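PDB 3EW1: rhizavidin from Rhizobium etli, which binds biotin with high affinity as a dimeric member of the avidin family. Local coordinates for residues G93-I98 with T120-P125. Numbering follows the deposited sequence.
Sequences GNNTEI and TFQYVP
I98 and F121 face each other as an antiparallel hydrogen-bonded pair: I98 N gives its hydrogen to F121 O at 2.8 Å, and F121 N returns one to I98 O at 2.9 Å. Two residues along, Y123 N donates to T96 O, so backbone bonds flank the non-hydrogen-bonded pair E97–Q122. There the strands come close enough for E97 CA to make a CA-H...O contact of 3.0 Å with F121 O.

Two side-chain bonds add to these. N95 takes over where the backbone pairing stops: with CG anti to the backbone N (chi1 -158°), its short amide reaches Y123 with both ends. ND2 meets a lone pair of Y123 O at 3.1 Å, almost straight and within the amide plane, and OD1 lies at the edge of the tyrosine ring, 3.5 Å from CD1. A leucine here would probably leave Y123 O without this donor and the end of the strand pairing less firmly held. On the face shared by E97 and Q122 their side chains run side by side, pointing the same way; Q122, bent at chi2, brings NE2 to the anti lone pair of E97 OE2 at 3.0 Å. A carboxylate suits this buried place because its second oxygen, OE1, can serve Q90 on the preceding strand.

On the other face the contact is apolar: beta-branched I98 meets F121, CB to CB at 4.2 Å. The phenylalanine ring packs edge-to-face with W85 and near the biotin-binding residues N21 and D119. This is the open end of the hairpin 95-108/111-124, which supplies the last two strands of the eight-stranded antiparallel avidin barrel.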
loop_
_atom_site.group_PDB
_atom_site.type_symbol
_atom_site.label_atom_id
_atom_site.label_comp_id
_atom_site.label_asym_id
_atom_site.label_seq_id
_atom_site.Cartn_x
_atom_site.Cartn_y
_atom_site.Cartn_z
ATOM N N GLY B 93 -3.949 15.473 21.745
ATOM C CA GLY B 93 -5.154 15.543 22.579
ATOM C C GLY B 93 -5.517 14.189 23.184
ATOM O O GLY B 93 -6.698 13.826 23.245
ATOM N N ASN B 94 -4.505 13.433 23.617
ATOM C CA ASN B 94 -4.714 12.117 24.223
ATOM C C ASN B 94 -5.335 11.036 23.280
ATOM O O ASN B 94 -5.908 10.047 23.737
ATOM C CB ASN B 94 -5.539 12.248 25.510
ATOM C CG ASN B 94 -5.121 11.242 26.576
ATOM O OD1 ASN B 94 -5.840 10.266 26.834
ATOM N ND2 ASN B 94 -3.945 11.457 27.187
ATOM N N ASN B 95 -5.198 11.222 21.974
ATOM C CA ASN B 95 -5.659 10.219 21.027
ATOM C C ASN B 95 -4.592 10.043 19.955
ATOM O O ASN B 95 -3.910 10.983 19.598
ATOM C CB ASN B 95 -6.984 10.651 20.375
ATOM C CG ASN B 95 -7.809 9.453 19.804
ATOM O OD1 ASN B 95 -7.865 8.375 20.414
ATOM N ND2 ASN B 95 -8.453 9.657 18.639
ATOM N N THR B 96 -4.460 8.825 19.450
ATOM C CA THR B 96 -3.585 8.548 18.322
ATOM C C THR B 96 -4.277 8.950 17.002
ATOM O O THR B 96 -5.487 8.800 16.864
ATOM C CB THR B 96 -3.287 7.053 18.274
ATOM O OG1 THR B 96 -2.931 6.631 19.601
ATOM C CG2 THR B 96 -2.133 6.770 17.350
ATOM N N GLU B 97 -3.506 9.466 16.052
ATOM C CA GLU B 97 -4.044 9.806 14.718
ATOM C C GLU B 97 -3.026 9.372 13.676
ATOM O O GLU B 97 -1.824 9.250 13.972
ATOM C CB GLU B 97 -4.389 11.306 14.569
ATOM C CG GLU B 97 -3.201 12.258 14.726
ATOM C CD GLU B 97 -3.555 13.764 14.595
ATOM O OE1 GLU B 97 -2.594 14.583 14.649
ATOM O OE2 GLU B 97 -4.761 14.132 14.453
ATOM N N ILE B 98 -3.505 9.087 12.466
ATOM C CA ILE B 98 -2.576 8.801 11.382
ATOM C C ILE B 98 -2.715 9.897 10.357
ATOM O O ILE B 98 -3.803 10.119 9.844
ATOM C CB ILE B 98 -2.889 7.431 10.740
ATOM C CG1 ILE B 98 -2.868 6.326 11.811
ATOM C CG2 ILE B 98 -1.890 7.086 9.618
ATOM C CD1 ILE B 98 -3.367 4.922 11.344
ATOM N N THR B 120 -6.529 12.569 7.480
ATOM C CA THR B 120 -6.061 12.287 8.829
ATOM C C THR B 120 -7.101 11.433 9.530
ATOM O O THR B 120 -8.268 11.836 9.630
ATOM C CB THR B 120 -5.824 13.603 9.627
ATOM O OG1 THR B 120 -4.769 14.320 8.994
ATOM C CG2 THR B 120 -5.436 13.325 11.117
ATOM N N PHE B 121 -6.655 10.282 10.042
ATOM C CA PHE B 121 -7.499 9.290 10.685
ATOM C C PHE B 121 -7.366 9.392 12.198
ATOM O O PHE B 121 -6.251 9.348 12.681
ATOM C CB PHE B 121 -7.046 7.877 10.234
ATOM C CG PHE B 121 -7.313 7.587 8.786
ATOM C CD1 PHE B 121 -6.390 7.954 7.785
ATOM C CD2 PHE B 121 -8.499 7.018 8.403
ATOM C CE1 PHE B 121 -6.636 7.680 6.411
ATOM C CE2 PHE B 121 -8.739 6.735 7.014
ATOM C CZ PHE B 121 -7.815 7.115 6.063
ATOM N N GLN B 122 -8.498 9.443 12.914
ATOM C CA GLN B 122 -8.492 9.393 14.377
ATOM C C GLN B 122 -8.798 7.989 14.869
ATOM O O GLN B 122 -9.684 7.303 14.310
ATOM C CB GLN B 122 -9.579 10.324 14.945
ATOM C CG GLN B 122 -9.434 11.737 14.497
ATOM C CD GLN B 122 -8.123 12.381 14.898
ATOM O OE1 GLN B 122 -7.628 12.190 16.011
ATOM N NE2 GLN B 122 -7.555 13.157 13.993
ATOM N N TYR B 123 -8.100 7.556 15.917
ATOM C CA TYR B 123 -8.358 6.282 16.538
ATOM C C TYR B 123 -9.771 6.284 17.106
ATOM O O TYR B 123 -10.203 7.287 17.710
ATOM C CB TYR B 123 -7.318 6.003 17.639
ATOM C CG TYR B 123 -7.636 4.798 18.460
ATOM C CD1 TYR B 123 -8.282 4.924 19.696
ATOM C CD2 TYR B 123 -7.341 3.516 17.989
ATOM C CE1 TYR B 123 -8.590 3.820 20.454
ATOM C CE2 TYR B 123 -7.655 2.386 18.732
ATOM C CZ TYR B 123 -8.294 2.539 19.967
ATOM O OH TYR B 123 -8.602 1.401 20.732
ATOM N N VAL B 124 -10.474 5.164 16.920
ATOM C CA VAL B 124 -11.831 4.954 17.422
ATOM C C VAL B 124 -11.834 3.803 18.436
ATOM O O VAL B 124 -11.537 2.673 18.085
ATOM C CB VAL B 124 -12.777 4.637 16.221
ATOM C CG1 VAL B 124 -14.156 4.196 16.686
ATOM C CG2 VAL B 124 -12.854 5.829 15.295
ATOM N N PRO B 125 -12.185 4.080 19.718
ATOM C CA PRO B 125 -12.211 3.033 20.741
ATOM C C PRO B 125 -13.321 2.013 20.478
ATOM O O PRO B 125 -14.363 2.377 19.932
ATOM C CB PRO B 125 -12.519 3.809 22.038
ATOM C CG PRO B 125 -12.311 5.252 21.698
ATOM C CD PRO B 125 -12.579 5.397 20.253
#